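Local structure of hemerythrin-like domain-containing protein (Streptococcus mutans, 2QKP) at residues Asn26-Ile32 with Tyr44-Val48; Met53-Arg57 with Leu124-Gln128. The protein is of unknown function but carries a C-terminal PAS domain, the part described here, that probably senses or binds a ligand alongside a hemerythrin-like part. All coordinates share one frame; numbering follows the deposited sequence.

Read from the N terminus, the chain shows how a PAS domain secures an irregular segment against its sheet in two steps. Interaction 1 closes first: the end of helix 18-27 and the start of strand 31-36 receive residues 44-48, which follow strand 41-44, so the contact shuts the hairpin made by these two strands. Interaction 2 opens only afterwards, its 53-57 loop meeting strand 120-129 across a long excursion that includes helix 72-86. The two are therefore in series, neither nested nor crossed. They touch through Glu31, whose OE2 accepts from Val54 N at 2.8 Å while its backbone pairs with Val127 in the neighbouring strand.

Interaction 1 (Asn26-Ile32 with Tyr44-Val48); sequences NHLPLEI and YNDSV
Asn45 N, one residue beyond strand 41-44 of the PAS sheet, donates to Ile32 O in the neighbouring antiparallel strand 31-36 at 3.1 Å, and from there the 44-48 chain leaves strand geometry and runs back to the end of helix 18-27, where the CA atoms of Ser47 and Asn26 lie 4.8 Å apart. Side chains then take over from backbone pairing. The Asn45 amide spans the edge of strand 31-36 with both ends in use: ND2 gives a nearly straight bond to Leu30 O (2.9 Å, 170°), the acceptor lying almost in the amide plane, while OD1 accepts from Ile32 N at the same length but from well above its carbonyl plane. With chi1 at 66°, CG sits between the backbone N and carbonyl carbon, which turns the amide back onto the strand, with ND2 resting against Ile32 CG1 and CD1. ND2 also donates to Leu25 O in the helix, so this one buried side chain joins helix, connection and strand. Ser47 is modelled in two conformers; in one of them OG lies 2.9 Å from Leu28 O, which opens the inverse gamma turn centred on Pro29, and 3.0 Å from Asn26 O at the helix end, a double grip that is therefore tentative. A second asparagine answers from the helix: the Asn26 amide stands nearly perpendicular to the Asp46 carboxylate, and Asn26 OD1 takes the Asp46 N-H at 2.8 Å, again from above the carbonyl plane.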
loop_
_atom_site.group_PDB
_atom_site.type_symbol
_atom_site.label_atom_id
_atom_site.label_comp_id
_atom_site.label_asym_id
_atom_site.label_seq_id
_atom_site.Cartn_x
_atom_site.Cartn_y
_atom_site.Cartn_z
ATOM N N ASN A 26 2.219 -4.131 6.162
ATOM C CA ASN A 26 3.052 -5.342 5.967
ATOM C C ASN A 26 2.480 -6.401 5.017
ATOM O O ASN A 26 3.230 -7.285 4.568
ATOM C CB ASN A 26 3.337 -5.977 7.328
ATOM C CG ASN A 26 4.251 -5.106 8.198
ATOM O OD1 ASN A 26 4.938 -4.217 7.688
ATOM N ND2 ASN A 26 4.250 -5.351 9.517
ATOM N N HIS A 27 1.179 -6.331 4.735
ATOM C CA HIS A 27 0.521 -7.312 3.840
ATOM C C HIS A 27 0.334 -6.804 2.425
ATOM O O HIS A 27 -0.142 -7.538 1.541
ATOM C CB HIS A 27 -0.823 -7.785 4.410
ATOM C CG HIS A 27 -0.679 -8.795 5.504
ATOM N ND1 HIS A 27 -0.327 -8.441 6.788
ATOM C CD2 HIS A 27 -0.813 -10.147 5.501
ATOM C CE1 HIS A 27 -0.275 -9.535 7.540
ATOM N NE2 HIS A 27 -0.551 -10.583 6.780
ATOM N N LEU A 28 0.708 -5.554 2.177
ATOM C CA LEU A 28 0.629 -5.039 0.810
ATOM C C LEU A 28 1.764 -5.621 -0.019
ATOM O O LEU A 28 2.830 -5.898 0.527
ATOM C CB LEU A 28 0.650 -3.512 0.818
ATOM C CG LEU A 28 -0.613 -2.834 1.394
ATOM C CD1 LEU A 28 -0.317 -1.354 1.653
ATOM C CD2 LEU A 28 -1.820 -2.972 0.458
ATOM N N PRO A 29 1.562 -5.788 -1.348
ATOM C CA PRO A 29 2.561 -6.450 -2.183
ATOM C C PRO A 29 3.661 -5.469 -2.648
ATOM O O PRO A 29 4.025 -5.440 -3.842
ATOM C CB PRO A 29 1.717 -6.928 -3.375
ATOM C CG PRO A 29 0.732 -5.870 -3.550
ATOM C CD PRO A 29 0.416 -5.342 -2.155
ATOM N N LEU A 30 4.190 -4.688 -1.707
ATOM C CA LEU A 30 5.098 -3.586 -2.030
ATOM C C LEU A 30 6.175 -3.519 -0.967
ATOM O O LEU A 30 5.884 -3.768 0.197
ATOM C CB LEU A 30 4.356 -2.247 -2.004
ATOM C CG LEU A 30 3.138 -2.093 -2.918
ATOM C CD1 LEU A 30 2.256 -0.879 -2.557
ATOM C CD2 LEU A 30 3.606 -1.992 -4.370
ATOM N N GLU A 31 7.399 -3.182 -1.366
ATOM C CA GLU A 31 8.455 -2.825 -0.419
ATOM C C GLU A 31 8.317 -1.314 -0.297
ATOM O O GLU A 31 8.450 -0.603 -1.296
ATOM C CB GLU A 31 9.858 -3.169 -0.969
ATOM C CG GLU A 31 10.141 -4.651 -1.113
ATOM C CD GLU A 31 11.500 -4.930 -1.755
ATOM O OE1 GLU A 31 12.398 -4.027 -1.804
ATOM O OE2 GLU A 31 11.675 -6.067 -2.185
ATOM N N ILE A 32 8.044 -0.834 0.918
ATOM C CA ILE A 32 7.724 0.589 1.137
ATOM C C ILE A 32 8.827 1.181 1.987
ATOM O O ILE A 32 9.292 0.543 2.945
ATOM C CB ILE A 32 6.374 0.704 1.857
ATOM C CG1 ILE A 32 5.288 0.095 0.942
ATOM C CG2 ILE A 32 5.997 2.184 2.291
ATOM C CD1 ILE A 32 3.909 0.002 1.588
ATOM N N TYR A 44 10.613 1.419 6.976
ATOM C CA TYR A 44 10.317 0.537 5.840
ATOM C C TYR A 44 9.464 -0.586 6.353
ATOM O O TYR A 44 9.535 -0.931 7.527
ATOM C CB TYR A 44 11.578 0.053 5.098
ATOM C CG TYR A 44 12.567 -0.839 5.895
ATOM C CD1 TYR A 44 12.677 -2.219 5.625
ATOM C CD2 TYR A 44 13.421 -0.290 6.842
ATOM C CE1 TYR A 44 13.603 -3.025 6.318
ATOM C CE2 TYR A 44 14.367 -1.099 7.534
ATOM C CZ TYR A 44 14.444 -2.450 7.256
ATOM O OH TYR A 44 15.372 -3.229 7.959
ATOM N N ASN A 45 8.594 -1.111 5.500
ATOM C CA ASN A 45 7.621 -2.100 5.970
ATOM C C ASN A 45 8.296 -3.468 6.143
ATOM O O ASN A 45 9.454 -3.646 5.771
ATOM C CB ASN A 45 6.358 -2.155 5.072
ATOM C CG ASN A 45 6.622 -2.640 3.683
ATOM O OD1 ASN A 45 7.748 -2.595 3.162
ATOM N ND2 ASN A 45 5.549 -3.110 3.036
ATOM N N ASP A 46 7.586 -4.403 6.757
ATOM C CA ASP A 46 8.091 -5.774 6.874
ATOM C C ASP A 46 7.281 -6.679 5.929
ATOM O O ASP A 46 6.387 -7.416 6.370
ATOM C CB ASP A 46 7.990 -6.233 8.338
ATOM C CG ASP A 46 8.599 -7.595 8.564
ATOM O OD1 ASP A 46 9.666 -7.871 7.962
ATOM O OD2 ASP A 46 7.991 -8.381 9.336
ATOM N N SER A 47 7.571 -6.643 4.630
ATOM C CA SER A 47 6.729 -7.402 3.684
ATOM C C SER A 47 7.382 -8.609 2.983
ATOM O O SER A 47 6.656 -9.508 2.534
ATOM C CB SER A 47 6.023 -6.481 2.674
ATOM O OG SER A 47 4.920 -7.150 2.081
ATOM N N VAL A 48 8.717 -8.619 2.874
ATOM C CA VAL A 48 9.468 -9.835 2.485
ATOM C C VAL A 48 10.708 -10.000 3.350
ATOM O O VAL A 48 11.216 -9.010 3.891
ATOM C CB VAL A 48 9.876 -9.858 0.975
ATOM C CG1 VAL A 48 8.646 -9.757 0.079
ATOM C CG2 VAL A 48 10.922 -8.775 0.650
#

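Interaction 2 (Met53-Arg57 with Leu124-Gln128); sequences MVFKR and LEYVQ
Glu125 OE2 accepts a hydrogen bond of 2.7 Å from a water, and the same water takes one from Arg57 NH2, so that a solvent bridge runs beside the direct salt bridge between Arg57 NH2 and Glu125 OE1 (3.3 Å). The carboxylate reaches this point on a fully extended chain, with chi1 at 179° and chi2 at 178°, whereas the arginine bends at chi2 to bring its guanidinium across. The two flat groups are turned 63° from each other, with OE2 and the water at the guanidinium edge and Phe55 CB over one of its faces, offset toward the rim. In the PAS domain, strand 120-129 is the central strand of the antiparallel sheet, and the 53-57 loop lies against the side of it from which Glu125 and Val127 project. The CD2-CE2 bond of the Phe55 ring meets both residues obliquely: CD2 is 3.6 Å from Glu125 OE2 and 3.7 Å from Val127 CG2. Val54 CG1 lies over the centre of a face of the Phe55 ring, while its other methyl, CG2, approaches Val127 CG1 at 4.1 Å.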
loop_
_atom_site.group_PDB
_atom_site.type_symbol
_atom_site.label_atom_id
_atom_site.label_comp_id
_atom_site.label_asym_id
_atom_site.label_seq_id
_atom_site.Cartn_x
_atom_site.Cartn_y
_atom_site.Cartn_z
ATOM N N MET A 53 14.841 -8.799 -0.423
ATOM C CA MET A 53 14.420 -7.461 -0.832
ATOM C C MET A 53 15.083 -7.012 -2.136
ATOM O O MET A 53 16.263 -7.317 -2.407
ATOM C CB MET A 53 14.742 -6.465 0.278
ATOM C CG MET A 53 13.875 -6.594 1.547
ATOM S SD MET A 53 14.523 -5.560 2.898
ATOM C CE MET A 53 13.761 -3.982 2.402
ATOM N N VAL A 54 14.328 -6.288 -2.954
ATOM C CA VAL A 54 14.860 -5.725 -4.197
ATOM C C VAL A 54 15.941 -4.707 -3.823
ATOM O O VAL A 54 17.075 -4.765 -4.325
ATOM C CB VAL A 54 13.737 -5.041 -5.046
ATOM C CG1 VAL A 54 14.299 -4.413 -6.308
ATOM C CG2 VAL A 54 12.606 -6.041 -5.376
ATOM N N PHE A 55 15.584 -3.801 -2.912
ATOM C CA PHE A 55 16.483 -2.756 -2.432
ATOM C C PHE A 55 16.676 -3.005 -0.956
ATOM O O PHE A 55 15.822 -2.660 -0.139
ATOM C CB PHE A 55 15.901 -1.349 -2.644
ATOM C CG PHE A 55 15.753 -0.958 -4.093
ATOM C CD1 PHE A 55 16.740 -1.274 -5.024
ATOM C CD2 PHE A 55 14.644 -0.237 -4.514
ATOM C CE1 PHE A 55 16.604 -0.902 -6.371
ATOM C CE2 PHE A 55 14.507 0.148 -5.848
ATOM C CZ PHE A 55 15.482 -0.190 -6.778
ATOM N N LYS A 56 17.801 -3.623 -0.625
ATOM C CA LYS A 56 18.063 -4.010 0.744
ATOM C C LYS A 56 18.026 -2.800 1.664
ATOM O O LYS A 56 18.628 -1.768 1.364
ATOM C CB LYS A 56 19.418 -4.681 0.854
ATOM C CG LYS A 56 19.331 -6.070 1.396
ATOM C CD LYS A 56 19.222 -7.023 0.234
ATOM C CE LYS A 56 18.294 -8.173 0.548
ATOM N NZ LYS A 56 17.811 -8.797 -0.707
ATOM N N ARG A 57 17.286 -2.932 2.759
ATOM C CA ARG A 57 17.325 -1.955 3.836
ATOM C C ARG A 57 17.649 -2.746 5.090
ATOM O O ARG A 57 17.309 -3.930 5.185
ATOM C CB ARG A 57 15.973 -1.249 4.011
ATOM C CG ARG A 57 15.334 -0.726 2.727
ATOM C CD ARG A 57 16.071 0.462 2.153
ATOM N NE ARG A 57 15.403 0.933 0.936
ATOM C CZ ARG A 57 16.010 1.486 -0.114
ATOM N NH1 ARG A 57 17.325 1.653 -0.144
ATOM N NH2 ARG A 57 15.280 1.878 -1.150
ATOM N N LEU A 124 7.625 9.026 -0.315
ATOM C CA LEU A 124 7.209 7.627 -0.172
ATOM C C LEU A 124 7.778 6.850 -1.358
ATOM O O LEU A 124 7.485 7.204 -2.503
ATOM C CB LEU A 124 5.668 7.564 -0.163
ATOM C CG LEU A 124 4.992 6.202 -0.325
ATOM C CD1 LEU A 124 5.391 5.295 0.832
ATOM C CD2 LEU A 124 3.502 6.372 -0.395
ATOM N N GLU A 125 8.573 5.806 -1.101
ATOM C CA GLU A 125 9.059 4.931 -2.172
ATOM C C GLU A 125 8.370 3.577 -2.052
ATOM O O GLU A 125 8.289 3.018 -0.950
ATOM C CB GLU A 125 10.582 4.761 -2.090
ATOM C CG GLU A 125 11.154 3.833 -3.182
ATOM C CD GLU A 125 12.671 3.684 -3.136
ATOM O OE1 GLU A 125 13.323 4.291 -2.253
ATOM O OE2 GLU A 125 13.199 2.967 -4.007
ATOM N N TYR A 126 7.832 3.075 -3.158
ATOM C CA TYR A 126 7.257 1.741 -3.150
ATOM C C TYR A 126 7.666 0.969 -4.396
ATOM O O TYR A 126 7.719 1.519 -5.539
ATOM C CB TYR A 126 5.730 1.772 -2.938
ATOM C CG TYR A 126 4.919 2.703 -3.826
ATOM C CD1 TYR A 126 4.314 2.221 -4.991
ATOM C CD2 TYR A 126 4.728 4.048 -3.487
ATOM C CE1 TYR A 126 3.541 3.048 -5.783
ATOM C CE2 TYR A 126 3.957 4.892 -4.273
ATOM C CZ TYR A 126 3.361 4.367 -5.422
ATOM O OH TYR A 126 2.613 5.181 -6.235
ATOM N N VAL A 127 8.015 -0.289 -4.157
ATOM C CA VAL A 127 8.583 -1.142 -5.183
ATOM C C VAL A 127 7.651 -2.344 -5.364
ATOM O O VAL A 127 7.259 -2.988 -4.384
ATOM C CB VAL A 127 9.989 -1.642 -4.766
ATOM C CG1 VAL A 127 10.547 -2.515 -5.816
ATOM C CG2 VAL A 127 10.954 -0.471 -4.448
ATOM N N GLN A 128 7.337 -2.658 -6.622
ATOM C CA GLN A 128 6.438 -3.778 -6.905
ATOM C C GLN A 128 7.024 -4.698 -7.965
ATOM O O GLN A 128 7.694 -4.253 -8.892
ATOM C CB GLN A 128 5.104 -3.253 -7.399
ATOM C CG GLN A 128 3.958 -4.332 -7.445
ATOM C CD GLN A 128 2.619 -3.697 -7.784
ATOM O OE1 GLN A 128 2.551 -2.511 -8.142
ATOM N NE2 GLN A 128 1.555 -4.475 -7.686
HETATM O O HOH W 1 15.826 3.531 -3.874
#